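Long-range contacts in alpha-galactosidase (Lactobacillus brevis, PDB 3MI6), which probably hydrolyses terminal, non-reducing alpha-D-galactose residues from alpha-D-galactosides such as galactose oligosaccharides, galactomannans and galactolipids: residues K357-I361 / V619-V623; A597-D601 / L632-G636. All blocks are in the same frame, centred on the assembly; numbering follows the deposited sequence.

Contact 1: K357-I361 / V619-V623; sequences KRLGI and VKKQV
L359 O reaches the backbone of 619-623 through a water that donates to it at 3.0 Å and, with its other hydrogen, to K620 O. No direct hydrogen bond crosses between the segments, so this water is the polar link, and the rest is van der Waals packing of aliphatic carbons on one another and on carbonyl oxygens. V623 lies against two successive carbonyls, CB 3.8 Å from L359 O and CG1 3.7 Å from G360 O. The L359 side chain, with CG anti to its carbonyl carbon (chi1 -77°), splits its two methyls, CD1 meeting V619 CG1 at 3.8 Å and CD2 resting on K620 CB at 3.7 Å. The K620 chain runs on past the backbone, bringing its CD and CE to R358 O. G360 follows the helix in a Schellman motif, G360 N bonding back to K357 O; at its positive phi a CB would be jammed against L359 O, which itself calls for glycine. G360 O takes a hydrogen bond from K627 NZ. In the eight-stranded barrel, the C-terminal end of helix 346-358, which lies between strands 333-335 and 363-366, is thereby seated against helix 613-628, whose V619 and V623 also rest on Y604 of strand 601-604.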
# COMPACT_ATOMS: atom_id res chain seq x y z
N LYS D 357 -49.47 -8.50 19.12
CA LYS D 357 -50.40 -7.38 19.03
C LYS D 357 -50.20 -6.36 20.16
O LYS D 357 -50.17 -5.16 19.91
CB LYS D 357 -51.84 -7.92 19.02
CG LYS D 357 -52.93 -6.93 19.42
CD LYS D 357 -53.43 -6.09 18.25
CE LYS D 357 -54.79 -5.46 18.59
NZ LYS D 357 -55.24 -4.43 17.60
N ARG D 358 -50.06 -6.83 21.39
CA ARG D 358 -49.92 -5.94 22.54
C ARG D 358 -48.64 -5.13 22.43
O ARG D 358 -48.49 -4.11 23.10
CB ARG D 358 -49.94 -6.71 23.86
CG ARG D 358 -51.28 -7.40 24.15
CD ARG D 358 -51.19 -8.34 25.35
NE ARG D 358 -52.02 -9.53 25.16
CZ ARG D 358 -51.66 -10.76 25.52
NH1 ARG D 358 -50.48 -10.97 26.12
NH2 ARG D 358 -52.48 -11.79 25.30
N LEU D 359 -47.73 -5.58 21.58
CA LEU D 359 -46.44 -4.93 21.38
C LEU D 359 -46.51 -3.89 20.26
O LEU D 359 -45.60 -3.08 20.10
CB LEU D 359 -45.38 -5.96 21.04
CG LEU D 359 -44.87 -6.76 22.22
CD1 LEU D 359 -43.67 -7.58 21.81
CD2 LEU D 359 -44.50 -5.79 23.32
N GLY D 360 -47.60 -3.95 19.50
CA GLY D 360 -47.84 -3.00 18.43
C GLY D 360 -47.39 -3.51 17.08
O GLY D 360 -47.37 -2.76 16.10
N ILE D 361 -47.02 -4.79 17.02
CA ILE D 361 -46.59 -5.41 15.77
C ILE D 361 -47.77 -5.48 14.79
O ILE D 361 -48.92 -5.60 15.21
CB ILE D 361 -45.92 -6.77 16.03
CG1 ILE D 361 -44.56 -6.54 16.70
CG2 ILE D 361 -45.74 -7.56 14.74
CD1 ILE D 361 -43.87 -7.79 17.13
N VAL D 619 -39.07 -3.86 23.63
CA VAL D 619 -39.52 -4.13 22.28
C VAL D 619 -40.67 -3.22 21.88
O VAL D 619 -40.64 -2.61 20.83
CB VAL D 619 -39.92 -5.58 22.12
CG1 VAL D 619 -40.54 -5.79 20.76
CG2 VAL D 619 -38.71 -6.46 22.29
N LYS D 620 -41.68 -3.13 22.74
CA LYS D 620 -42.82 -2.23 22.51
C LYS D 620 -42.32 -0.84 22.15
O LYS D 620 -42.92 -0.15 21.33
CB LYS D 620 -43.70 -2.17 23.76
CG LYS D 620 -45.05 -1.48 23.61
CD LYS D 620 -45.90 -1.79 24.84
CE LYS D 620 -47.40 -1.56 24.62
NZ LYS D 620 -47.81 -0.14 24.85
N LYS D 621 -41.21 -0.43 22.76
CA LYS D 621 -40.73 0.93 22.55
C LYS D 621 -39.96 1.05 21.24
O LYS D 621 -40.08 2.06 20.54
CB LYS D 621 -39.92 1.45 23.74
CG LYS D 621 -40.74 1.59 25.01
CD LYS D 621 -40.01 2.37 26.09
CE LYS D 621 -40.91 2.56 27.31
NZ LYS D 621 -40.29 3.42 28.36
N GLN D 622 -39.18 0.02 20.92
CA GLN D 622 -38.53 -0.05 19.61
C GLN D 622 -39.56 0.10 18.48
O GLN D 622 -39.33 0.83 17.50
CB GLN D 622 -37.76 -1.36 19.45
CG GLN D 622 -36.62 -1.54 20.42
CD GLN D 622 -35.75 -2.74 20.07
OE1 GLN D 622 -36.17 -3.61 19.32
NE2 GLN D 622 -34.53 -2.78 20.59
N VAL D 623 -40.70 -0.58 18.62
CA VAL D 623 -41.75 -0.54 17.61
C VAL D 623 -42.43 0.83 17.49
O VAL D 623 -42.68 1.30 16.37
CB VAL D 623 -42.80 -1.66 17.88
CG1 VAL D 623 -43.97 -1.56 16.89
CG2 VAL D 623 -42.14 -3.02 17.79
O HOH W 1 -45.49 -0.13 19.82

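Contact 2: A597-D601 / L632-G636; sequences AFFGD and LFQFG
Two consecutive phenylalanines take F633 from different directions, F598 over one face of its ring and F599 at its edge. The result is an aromatic cluster between helix 630-635 and the loop that leads from helix 590-597 into strand 601-604, the last of the TIM barrel. F598 contributes its CB rather than its ring to the closer contact: this carbon sits 3.7 Å from the F633 centroid, 15° off the ring normal, a CH-pi contact. The two rings themselves meet obliquely, their side chains lying side by side and pointing the same way. Against F599 the geometry is T-shaped, with F633 presenting its edge to the F599 face, planes at 82° and centroids 5.1 Å apart; F633 CE1 is the atom that points in, 3.7 Å from F599 CZ. F633 CG stands anti to its carbonyl carbon (chi1 -87°), which carries the ring to the two phenylalanines. The loop bends at F599, the centre of an inverse gamma turn whose G600 N to F598 O bond is weak. Replacing F633 by alanine would probably open a gap between the loop and helix 630-635, leaving F598 CB without its aromatic face and the F599 ring without the edge it receives. F599 also meets W654 and I665 on strands 651-657 and 663-670, so the cluster continues into the C-terminal sheet. Farther along, the extended chain of Q634 crosses D601 at about a right angle, amide and carboxylate planes steeply inclined. The amide is held elsewhere, Q634 NE2 bonding to R330 O and to Y626 OH, which also bonds G600 O and so bridges the segments. Toward D601 no hydrogen bond forms; the nearest approach is Q634 CG, 3.5 Å from D601 OD1 and 3.6 Å from G600 O.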
# COMPACT_ATOMS: atom_id res chain seq x y z
N ALA D 597 -31.43 -3.01 12.88
CA ALA D 597 -32.59 -3.40 12.08
C ALA D 597 -33.51 -2.24 11.68
O ALA D 597 -34.29 -2.37 10.74
CB ALA D 597 -33.38 -4.52 12.77
N PHE D 598 -33.42 -1.11 12.37
CA PHE D 598 -34.22 0.04 11.96
C PHE D 598 -33.85 0.48 10.55
O PHE D 598 -34.71 0.96 9.82
CB PHE D 598 -34.02 1.24 12.87
CG PHE D 598 -34.44 1.01 14.28
CD1 PHE D 598 -35.47 0.14 14.58
CD2 PHE D 598 -33.80 1.68 15.32
CE1 PHE D 598 -35.84 -0.06 15.88
CE2 PHE D 598 -34.18 1.49 16.62
CZ PHE D 598 -35.20 0.62 16.90
N PHE D 599 -32.59 0.32 10.15
CA PHE D 599 -32.17 0.83 8.85
C PHE D 599 -32.48 -0.15 7.71
O PHE D 599 -31.61 -0.61 6.95
CB PHE D 599 -30.70 1.27 8.89
CG PHE D 599 -30.48 2.43 9.81
CD1 PHE D 599 -30.41 2.25 11.18
CD2 PHE D 599 -30.38 3.73 9.29
CE1 PHE D 599 -30.20 3.32 12.03
CE2 PHE D 599 -30.17 4.80 10.12
CZ PHE D 599 -30.09 4.60 11.50
N GLY D 600 -33.77 -0.45 7.62
CA GLY D 600 -34.29 -1.37 6.64
C GLY D 600 -35.74 -1.55 7.02
O GLY D 600 -36.38 -0.65 7.55
N ASP D 601 -36.24 -2.75 6.77
CA ASP D 601 -37.63 -3.06 7.07
C ASP D 601 -37.71 -3.95 8.31
O ASP D 601 -37.55 -5.17 8.23
CB ASP D 601 -38.29 -3.68 5.83
CG ASP D 601 -38.13 -2.79 4.60
OD1 ASP D 601 -38.15 -1.55 4.76
OD2 ASP D 601 -37.96 -3.32 3.47
N LEU D 632 -38.70 8.00 7.44
CA LEU D 632 -37.29 8.39 7.46
C LEU D 632 -36.38 7.16 7.31
O LEU D 632 -35.49 7.12 6.45
CB LEU D 632 -37.02 9.11 8.78
CG LEU D 632 -35.65 9.75 8.98
CD1 LEU D 632 -35.27 10.60 7.77
CD2 LEU D 632 -35.60 10.58 10.26
N PHE D 633 -36.63 6.14 8.13
CA PHE D 633 -35.82 4.93 8.17
C PHE D 633 -35.88 4.14 6.86
O PHE D 633 -34.86 3.77 6.29
CB PHE D 633 -36.29 4.05 9.32
CG PHE D 633 -35.66 4.37 10.65
CD1 PHE D 633 -34.29 4.44 10.78
CD2 PHE D 633 -36.43 4.54 11.77
CE1 PHE D 633 -33.71 4.71 11.99
CE2 PHE D 633 -35.86 4.81 12.99
CZ PHE D 633 -34.49 4.90 13.09
N GLN D 634 -37.09 3.91 6.38
CA GLN D 634 -37.26 3.15 5.16
C GLN D 634 -36.94 3.91 3.86
O GLN D 634 -36.35 3.32 2.97
CB GLN D 634 -38.67 2.56 5.11
CG GLN D 634 -38.95 1.57 6.22
CD GLN D 634 -40.35 1.02 6.12
OE1 GLN D 634 -41.15 1.52 5.32
NE2 GLN D 634 -40.67 0.00 6.91
N PHE D 635 -37.30 5.19 3.75
CA PHE D 635 -37.16 5.88 2.44
C PHE D 635 -36.25 7.10 2.42
O PHE D 635 -35.95 7.64 1.34
CB PHE D 635 -38.53 6.25 1.86
CG PHE D 635 -39.49 5.11 1.79
CD1 PHE D 635 -39.29 4.07 0.89
CD2 PHE D 635 -40.59 5.07 2.63
CE1 PHE D 635 -40.17 3.02 0.82
CE2 PHE D 635 -41.48 4.02 2.57
CZ PHE D 635 -41.27 2.98 1.66
N GLY D 636 -35.80 7.54 3.60
CA GLY D 636 -34.87 8.65 3.69
C GLY D 636 -33.59 8.43 2.92
O GLY D 636 -33.16 7.30 2.72

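Overall arrangement
Both contacts gather round strand 601-604, the eighth of the barrel, but at different depths. Contact 1 is partly buried on the outer helical layer, where the helix between the first two barrel strands meets the long helix after the eighth; contact 2 is wholly buried and faces the C-terminal sheet. In both, the polar joining is indirect: by a water in contact 1, by a tyrosine hydroxyl in contact 2. Aliphatic branches do the packing in contact 1, whereas aromatic rings dominate contact 2. Their centres are about 17 Å apart, yet they touch: Q622 O lies 3.9 Å from F598 CE1. Helices 613-628 and 630-635, one from each contact, follow each other directly in the chain.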